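N-(5'-phosphoribosyl)anthranilate isomerase (Jonesia denitrificans, PDB 4WUI) probably catalyses the isomerisation of N-(5-phospho-beta-D-ribosyl)anthranilate to 1-(2-carboxyphenylamino)-1-deoxy-D-ribulose 5-phosphate, the third step from chorismate to tryptophan. Local coordinates at residues I45-T49 with S76-S80; L158-A164 with A195-A200; T137-L143 with D165-T170. One frame throughout, in Å; residues are numbered along the deposited sequence.

The eight-stranded parallel barrel of this isomerase is wrapped by helices and loops, and the three contacts sample that outer layer at two places. Contact 1 joins helix 42-50 to the end of helix 67-77; contacts 2 and 3 lie beyond the chain's centre, with centres 27 and 34 Å from that of contact 1. Contacts 2 and 3 are neighbours, their centres 13 Å apart, and share helix 163-170, which meets helix 190-204 in one and the loop 137-143 in the other. Leu158 CD2 ties them together, 3.8 Å from Trp138 CZ3. The Leu158 side chain is also about 6 Å from a bound citrate, probably from the crystallisation liquor.

Contact 1. Residues I45-T49 with S76-S80; sequences ISTLT and STGVS
Ile45 lays its CG2 methyl against Thr77, 3.7 Å from Thr77 CG2, which in one of the two Ser46 conformers also lies 3.5 Å from Ser46 OG. With Thr77 chi1 at 60° this methyl lies anti to the carbonyl carbon and faces helix 42-50, while OG1 is left to bond to Leu73 O in its own helix. Thr49 CG2 reaches the backbone of Thr77, 3.4 Å from Thr77 O, and Thr49 OG1 touches Val79 CG1 where the two side chains cross at about a right angle. That hydroxyl donates to Ile45 O at 2.9 Å, from the face of the carbonyl plane opposite to Thr49 N, so one oxygen is gripped twice. Water supplies the polar links between the segments: one molecule donates to both Ser46 O and Thr77 O, and in the same conformer Ser46 OG bonds to Pro42 O and, through a second water, to Ser76 OG. Gly78, with phi of 79°, leaves helical geometry and turns the chain inward to strand 81-84, while Ile45 and Val79 both pack on Leu60 of strand 57-62. Neighbouring helices meeting over the strands they flank are characteristic of the (beta-alpha)8, or TIM, barrel.

Contact 2. Residues L158-A164 with A195-A200; sequences LTPDNVA and AFVQAA
Phe196 of helix 190-204 fills the angle between that helix and helix 163-170, two successive helices in the outer layer of the TIM barrel. The packing is tight around its buried ring. Val163 crosses the phenyl group at about a right angle, with CG2 3.6 Å from Phe196 CZ and CG1 over one face, while the backbone of Thr159 and Pro160 and Leu158 CB line the ring edge. Phe196 CG is anti to the backbone N (chi1 -175°), which carries the ring inward, where it also meets Val175 and Val177 of strand 174-177. Val163 CG1 turns to Ala199 as well, 3.6 Å from its CB. Pro160 links this buried part to the partly exposed side, its CG 4.1 Å from Phe196 CB and its CB 4.0 Å from Ala195 CB. Also toward solvent, Ala164 CB touches Ala199 O at 3.8 Å. No hydrogen bond joins the two segments. Within residues 159-162, Thr159 OG1 accepts from Asn162 N in an ST motif. Asn162 OD1 in turn accepts from Thr159 N at 2.8 Å, the donor standing 37° above the carbonyl plane.

Contact 3. Residues T137-L143 with D165-T170; sequences TWDFAAL and DAITTT
Two extended first torsions bring Trp138 and Asp165 together: CG is anti to the backbone N in both, at 179° in the tryptophan and -172° in one of the two conformers of the aspartate. The first lays the indole along helix 163-170; the second sends the carboxylate to the backbone at the start of the loop segment, where in this conformer OD2 accepts from Trp138 N at 2.8 Å. That bond is nearly straight at the hydrogen, 168°, but the donor approaches from well above the carboxylate plane.

The indole is fixed from more than one direction. Ala166 sits over one face, its CB 3.6 Å from Trp138 CD2, and its CA makes a CH-pi contact above the five-membered ring, 3.7 Å from the centroid. At the ring edge, close to the ring plane, Trp138 NE1 donates to Thr170 OG1 at 3.1 Å in a clearly bent bond, which satisfies the buried indole nitrogen and limits rotation of the ring. Thr169 OG1 comes obliquely to within 3.2 Å of Trp138 CD1. A water that donates to Phe140 O also hydrogen-bonds to Thr170 OG1, extending the link to the loop's 3-10 turn. The other branch of Thr170, CG2, packs 4.0 Å from Leu143 CG, and both residues lean inward, Thr170 on Trp152 and Leu143 on Leu154.

On the more exposed side Thr169 packs on Phe140, CB 3.5 Å from Phe140 CD2, the side chains crossing at about a right angle. Thr169 OG1 donates to Asp165 O from above the carbonyl plane; Thr169 N shares that acceptor.

Beyond the contact Trp138 meets Leu154. A loop with a short 3-10 turn thus occupies the outer layer between strands 124-128 and 152-155, packed against the next helix of the TIM barrel, where the (beta-alpha)8 pattern would place a regular helix.

Contact 1. Residues I45-T49 with S76-S80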
loop_
_atom_site.group_PDB
_atom_site.type_symbol
_atom_site.label_atom_id
_atom_site.label_comp_id
_atom_site.label_asym_id
_atom_site.label_seq_id
_atom_site.Cartn_x
_atom_site.Cartn_y
_atom_site.Cartn_z
ATOM N N ILE A 45 7.367 -6.350 13.968
ATOM C CA ILE A 45 6.861 -5.083 13.427
ATOM C C ILE A 45 7.371 -3.911 14.280
ATOM O O ILE A 45 7.730 -2.868 13.749
ATOM C CB ILE A 45 5.333 -5.059 13.351
ATOM C CG1 ILE A 45 4.840 -6.167 12.427
ATOM C CG2 ILE A 45 4.828 -3.691 12.873
ATOM C CD1 ILE A 45 3.335 -6.416 12.457
ATOM N N SER A 46 7.386 -4.065 15.594
ATOM C CA SER A 46 7.849 -3.001 16.452
ATOM C C SER A 46 9.304 -2.646 16.132
ATOM O O SER A 46 9.627 -1.465 15.922
ATOM C CB SER A 46 7.687 -3.410 17.898
ATOM O OG SER A 46 6.316 -3.486 18.248
ATOM N N THR A 47 10.203 -3.620 16.072
ATOM C CA THR A 47 11.587 -3.251 15.811
ATOM C C THR A 47 11.759 -2.670 14.409
ATOM O O THR A 47 12.480 -1.672 14.238
ATOM C CB THR A 47 12.594 -4.375 16.036
ATOM O OG1 THR A 47 12.372 -5.387 15.060
ATOM C CG2 THR A 47 12.525 -4.947 17.446
ATOM N N LEU A 48 11.095 -3.247 13.422
ATOM C CA LEU A 48 11.232 -2.748 12.056
ATOM C C LEU A 48 10.765 -1.292 11.963
ATOM O O LEU A 48 11.426 -0.431 11.362
ATOM C CB LEU A 48 10.422 -3.607 11.096
ATOM C CG LEU A 48 11.046 -4.957 10.715
ATOM C CD1 LEU A 48 9.991 -5.900 10.164
ATOM C CD2 LEU A 48 12.204 -4.814 9.744
ATOM N N THR A 49 9.616 -1.006 12.557
ATOM C CA THR A 49 9.041 0.317 12.498
ATOM C C THR A 49 9.973 1.355 13.083
ATOM O O THR A 49 10.105 2.455 12.547
ATOM C CB THR A 49 7.675 0.341 13.222
ATOM O OG1 THR A 49 6.755 -0.496 12.504
ATOM C CG2 THR A 49 7.066 1.711 13.344
ATOM N N SER A 76 0.794 -0.048 19.749
ATOM C CA SER A 76 1.992 -0.587 20.390
ATOM C C SER A 76 3.204 -0.601 19.480
ATOM O O SER A 76 4.325 -0.412 19.941
ATOM C CB SER A 76 1.709 -1.962 20.950
ATOM O OG SER A 76 1.536 -2.921 19.950
ATOM N N THR A 77 2.973 -0.782 18.186
ATOM C CA THR A 77 4.073 -0.797 17.225
ATOM C C THR A 77 4.553 0.583 16.845
ATOM O O THR A 77 5.632 0.732 16.295
ATOM C CB THR A 77 3.715 -1.555 15.947
ATOM O OG1 THR A 77 2.591 -0.950 15.305
ATOM C CG2 THR A 77 3.458 -3.037 16.231
ATOM N N GLY A 78 3.744 1.610 17.079
ATOM C CA GLY A 78 4.157 2.961 16.781
ATOM C C GLY A 78 4.067 3.354 15.309
ATOM O O GLY A 78 4.668 4.365 14.912
ATOM N N VAL A 79 3.305 2.616 14.506
ATOM C CA VAL A 79 3.145 2.963 13.104
ATOM C C VAL A 79 2.390 4.300 12.944
ATOM O O VAL A 79 1.642 4.751 13.813
ATOM C CB VAL A 79 2.430 1.876 12.311
ATOM C CG1 VAL A 79 3.273 0.601 12.245
ATOM C CG2 VAL A 79 1.021 1.618 12.845
ATOM N N SER A 80 2.559 4.897 11.774
ATOM C CA SER A 80 1.852 6.114 11.396
ATOM C C SER A 80 0.394 5.831 11.012
ATOM O O SER A 80 -0.481 6.667 11.250
ATOM C CB SER A 80 2.551 6.771 10.176
ATOM O OG SER A 80 3.985 6.761 10.176
HETATM O O HOH W 1 8.220 0.719 17.043
HETATM O O HOH W 2 4.031 -4.223 19.559
#

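Contact 2. Residues L158-A164 with A195-A200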
loop_
_atom_site.group_PDB
_atom_site.type_symbol
_atom_site.label_atom_id
_atom_site.label_comp_id
_atom_site.label_asym_id
_atom_site.label_seq_id
_atom_site.Cartn_x
_atom_site.Cartn_y
_atom_site.Cartn_z
ATOM N N LEU A 158 1.258 -4.150 -9.855
ATOM C CA LEU A 158 2.209 -3.199 -10.409
ATOM C C LEU A 158 3.616 -3.770 -10.314
ATOM O O LEU A 158 4.001 -4.411 -9.331
ATOM C CB LEU A 158 2.113 -1.858 -9.699
ATOM C CG LEU A 158 0.769 -1.130 -9.858
ATOM C CD1 LEU A 158 0.798 0.159 -9.038
ATOM C CD2 LEU A 158 0.472 -0.808 -11.326
ATOM N N THR A 159 4.416 -3.474 -11.332
ATOM C CA THR A 159 5.793 -3.913 -11.448
ATOM C C THR A 159 6.624 -2.794 -12.050
ATOM O O THR A 159 6.072 -1.867 -12.634
ATOM C CB THR A 159 5.913 -5.136 -12.356
ATOM O OG1 THR A 159 5.617 -4.710 -13.694
ATOM C CG2 THR A 159 5.003 -6.272 -11.943
ATOM N N PRO A 160 7.961 -2.915 -12.017
ATOM C CA PRO A 160 8.759 -1.925 -12.748
ATOM C C PRO A 160 8.421 -1.930 -14.239
ATOM O O PRO A 160 8.629 -0.911 -14.889
ATOM C CB PRO A 160 10.218 -2.363 -12.489
ATOM C CG PRO A 160 10.127 -3.092 -11.186
ATOM C CD PRO A 160 8.804 -3.816 -11.219
ATOM N N ASP A 161 7.953 -3.057 -14.787
ATOM C CA ASP A 161 7.650 -3.162 -16.201
ATOM C C ASP A 161 6.357 -2.486 -16.622
ATOM O O ASP A 161 6.251 -2.093 -17.786
ATOM C CB ASP A 161 7.590 -4.630 -16.624
ATOM C CG ASP A 161 8.941 -5.284 -16.696
ATOM O OD1 ASP A 161 9.936 -4.597 -16.969
ATOM O OD2 ASP A 161 9.030 -6.524 -16.512
ATOM N N ASN A 162 5.374 -2.359 -15.728
ATOM C CA ASN A 162 4.094 -1.764 -16.104
ATOM C C ASN A 162 3.773 -0.435 -15.428
ATOM O O ASN A 162 2.780 0.199 -15.778
ATOM C CB ASN A 162 2.914 -2.735 -15.936
ATOM C CG ASN A 162 2.661 -3.130 -14.514
ATOM O OD1 ASN A 162 3.055 -2.436 -13.609
ATOM N ND2 ASN A 162 1.988 -4.273 -14.319
ATOM N N VAL A 163 4.588 0.017 -14.478
ATOM C CA VAL A 163 4.140 1.123 -13.660
ATOM C C VAL A 163 4.140 2.441 -14.431
ATOM O O VAL A 163 3.269 3.278 -14.186
ATOM C CB VAL A 163 4.923 1.237 -12.333
ATOM C CG1 VAL A 163 6.384 1.592 -12.551
ATOM C CG2 VAL A 163 4.241 2.223 -11.409
ATOM N N ALA A 164 5.100 2.664 -15.340
ATOM C CA ALA A 164 5.074 3.919 -16.091
ATOM C C ALA A 164 3.776 4.017 -16.912
ATOM O O ALA A 164 3.141 5.065 -16.969
ATOM C CB ALA A 164 6.302 4.070 -16.977
ATOM N N ALA A 195 14.230 0.176 -9.300
ATOM C CA ALA A 195 13.717 0.239 -10.679
ATOM C C ALA A 195 12.270 0.736 -10.698
ATOM O O ALA A 195 11.882 1.524 -11.572
ATOM C CB ALA A 195 13.811 -1.120 -11.333
ATOM N N PHE A 196 11.460 0.253 -9.767
ATOM C CA PHE A 196 10.071 0.659 -9.680
ATOM C C PHE A 196 9.958 2.159 -9.487
ATOM O O PHE A 196 9.180 2.840 -10.167
ATOM C CB PHE A 196 9.388 -0.069 -8.518
ATOM C CG PHE A 196 7.922 0.206 -8.418
ATOM C CD1 PHE A 196 7.021 -0.552 -9.152
ATOM C CD2 PHE A 196 7.426 1.252 -7.661
ATOM C CE1 PHE A 196 5.670 -0.306 -9.084
ATOM C CE2 PHE A 196 6.058 1.492 -7.601
ATOM C CZ PHE A 196 5.193 0.710 -8.319
ATOM N N VAL A 197 10.716 2.691 -8.533
ATOM C CA VAL A 197 10.655 4.098 -8.232
ATOM C C VAL A 197 11.156 4.920 -9.431
ATOM O O VAL A 197 10.584 5.962 -9.770
ATOM C CB VAL A 197 11.374 4.409 -6.929
ATOM C CG1 VAL A 197 11.453 5.894 -6.701
ATOM C CG2 VAL A 197 10.680 3.703 -5.757
ATOM N N GLN A 198 12.239 4.470 -10.067
ATOM C CA GLN A 198 12.749 5.172 -11.234
ATOM C C GLN A 198 11.685 5.237 -12.323
ATOM O O GLN A 198 11.444 6.285 -12.917
ATOM C CB GLN A 198 13.994 4.489 -11.766
ATOM C CG GLN A 198 14.554 5.172 -12.996
ATOM C CD GLN A 198 15.837 4.530 -13.443
ATOM O OE1 GLN A 198 16.785 4.435 -12.668
ATOM N NE2 GLN A 198 15.889 4.095 -14.686
ATOM N N ALA A 199 11.055 4.124 -12.617
ATOM C CA ALA A 199 10.032 4.071 -13.648
ATOM C C ALA A 199 8.851 4.981 -13.299
ATOM O O ALA A 199 8.326 5.714 -14.157
ATOM C CB ALA A 199 9.550 2.641 -13.861
ATOM N N ALA A 200 8.421 4.940 -12.040
ATOM C CA ALA A 200 7.243 5.686 -11.600
ATOM C C ALA A 200 7.526 7.201 -11.641
ATOM O O ALA A 200 6.692 7.981 -12.099
ATOM C CB ALA A 200 6.845 5.252 -10.216
#

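Contact 3. Residues T137-L143 with D165-T170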
loop_
_atom_site.group_PDB
_atom_site.type_symbol
_atom_site.label_atom_id
_atom_site.label_comp_id
_atom_site.label_asym_id
_atom_site.label_seq_id
_atom_site.Cartn_x
_atom_site.Cartn_y
_atom_site.Cartn_z
ATOM N N THR A 137 -0.292 -4.171 -22.395
ATOM C CA THR A 137 -0.370 -2.795 -21.953
ATOM C C THR A 137 -1.450 -2.652 -20.874
ATOM O O THR A 137 -2.375 -3.462 -20.810
ATOM C CB THR A 137 -0.618 -1.813 -23.152
ATOM O OG1 THR A 137 -1.897 -2.068 -23.749
ATOM C CG2 THR A 137 0.475 -1.948 -24.225
ATOM N N TRP A 138 -1.318 -1.619 -20.044
ATOM C CA TRP A 138 -2.157 -1.421 -18.869
ATOM C C TRP A 138 -3.598 -1.131 -19.283
ATOM O O TRP A 138 -3.835 -0.228 -20.095
ATOM C CB TRP A 138 -1.608 -0.262 -18.052
ATOM C CG TRP A 138 -2.396 0.050 -16.839
ATOM C CD1 TRP A 138 -3.271 1.115 -16.681
ATOM C CD2 TRP A 138 -2.421 -0.670 -15.608
ATOM N NE1 TRP A 138 -3.817 1.085 -15.432
ATOM C CE2 TRP A 138 -3.308 0.008 -14.741
ATOM C CE3 TRP A 138 -1.755 -1.808 -15.133
ATOM C CZ2 TRP A 138 -3.553 -0.442 -13.434
ATOM C CZ3 TRP A 138 -1.986 -2.237 -13.832
ATOM C CH2 TRP A 138 -2.881 -1.563 -13.010
ATOM N N ASP A 139 -4.568 -1.845 -18.705
ATOM C CA ASP A 139 -5.955 -1.693 -19.103
ATOM C C ASP A 139 -6.569 -0.515 -18.361
ATOM O O ASP A 139 -7.282 -0.693 -17.364
ATOM C CB ASP A 139 -6.751 -2.963 -18.868
ATOM C CG ASP A 139 -8.156 -2.856 -19.422
ATOM O OD1 ASP A 139 -8.518 -1.818 -20.034
ATOM O OD2 ASP A 139 -8.883 -3.836 -19.257
ATOM N N PHE A 140 -6.315 0.691 -18.851
ATOM C CA PHE A 140 -6.790 1.871 -18.151
ATOM C C PHE A 140 -8.311 1.969 -18.167
ATOM O O PHE A 140 -8.887 2.685 -17.331
ATOM C CB PHE A 140 -6.112 3.162 -18.592
ATOM C CG PHE A 140 -6.295 3.557 -20.046
ATOM C CD1 PHE A 140 -7.373 4.369 -20.433
ATOM C CD2 PHE A 140 -5.331 3.233 -20.992
ATOM C CE1 PHE A 140 -7.462 4.814 -21.745
ATOM C CE2 PHE A 140 -5.425 3.687 -22.305
ATOM C CZ PHE A 140 -6.501 4.473 -22.683
ATOM N N ALA A 141 -8.989 1.236 -19.047
ATOM C CA ALA A 141 -10.435 1.204 -19.044
ATOM C C ALA A 141 -11.007 0.611 -17.783
ATOM O O ALA A 141 -12.167 0.875 -17.447
ATOM C CB ALA A 141 -10.965 0.464 -20.221
ATOM N N ALA A 142 -10.235 -0.228 -17.085
ATOM C CA ALA A 142 -10.707 -0.860 -15.854
ATOM C C ALA A 142 -10.841 0.136 -14.693
ATOM O O ALA A 142 -11.488 -0.184 -13.682
ATOM C CB ALA A 142 -9.788 -1.997 -15.467
ATOM N N LEU A 143 -10.190 1.298 -14.805
ATOM C CA LEU A 143 -10.225 2.320 -13.750
ATOM C C LEU A 143 -11.147 3.422 -14.315
ATOM O O LEU A 143 -12.365 3.297 -14.204
ATOM C CB LEU A 143 -8.813 2.792 -13.374
ATOM C CG LEU A 143 -7.980 1.944 -12.383
ATOM C CD1 LEU A 143 -8.620 1.836 -11.030
ATOM C CD2 LEU A 143 -7.678 0.590 -12.945
ATOM N N ASP A 165 3.418 2.925 -17.572
ATOM C CA ASP A 165 2.189 2.833 -18.358
ATOM C C ASP A 165 0.985 3.102 -17.447
ATOM O O ASP A 165 0.144 3.957 -17.752
ATOM C CB ASP A 165 2.162 1.431 -18.977
ATOM C CG ASP A 165 1.049 1.209 -19.999
ATOM O OD1 ASP A 165 0.307 2.143 -20.378
ATOM O OD2 ASP A 165 0.956 0.036 -20.443
ATOM N N ALA A 166 0.912 2.401 -16.311
ATOM C CA ALA A 166 -0.194 2.564 -15.396
ATOM C C ALA A 166 -0.341 4.011 -14.921
ATOM O O ALA A 166 -1.439 4.578 -14.909
ATOM C CB ALA A 166 -0.051 1.647 -14.166
ATOM N N ILE A 167 0.767 4.633 -14.511
ATOM C CA ILE A 167 0.705 6.011 -14.010
ATOM C C ILE A 167 0.357 6.977 -15.130
ATOM O O ILE A 167 -0.411 7.900 -14.937
ATOM C CB ILE A 167 2.021 6.404 -13.315
ATOM C CG1 ILE A 167 2.114 5.643 -11.964
ATOM C CG2 ILE A 167 2.114 7.930 -13.094
ATOM C CD1 ILE A 167 3.445 5.824 -11.283
ATOM N N THR A 168 0.948 6.790 -16.301
ATOM C CA THR A 168 0.687 7.707 -17.413
ATOM C C THR A 168 -0.784 7.707 -17.803
ATOM O O THR A 168 -1.386 8.754 -18.046
ATOM C CB THR A 168 1.571 7.324 -18.620
ATOM O OG1 THR A 168 2.954 7.489 -18.295
ATOM C CG2 THR A 168 1.279 8.191 -19.823
ATOM N N THR A 169 -1.366 6.514 -17.869
ATOM C CA THR A 169 -2.720 6.351 -18.384
ATOM C C THR A 169 -3.803 6.574 -17.339
ATOM O O THR A 169 -4.869 7.065 -17.681
ATOM C CB THR A 169 -2.932 5.008 -19.091
ATOM O OG1 THR A 169 -2.770 3.930 -18.159
ATOM C CG2 THR A 169 -1.991 4.848 -20.285
ATOM N N THR A 170 -3.537 6.207 -16.087
ATOM C CA THR A 170 -4.523 6.266 -15.031
ATOM C C THR A 170 -4.344 7.480 -14.085
ATOM O O THR A 170 -5.289 7.870 -13.410
ATOM C CB THR A 170 -4.555 4.908 -14.255
ATOM O OG1 THR A 170 -5.094 3.905 -15.135
ATOM C CG2 THR A 170 -5.425 4.912 -13.061
HETATM O O HOH W 3 -7.917 4.904 -15.912
#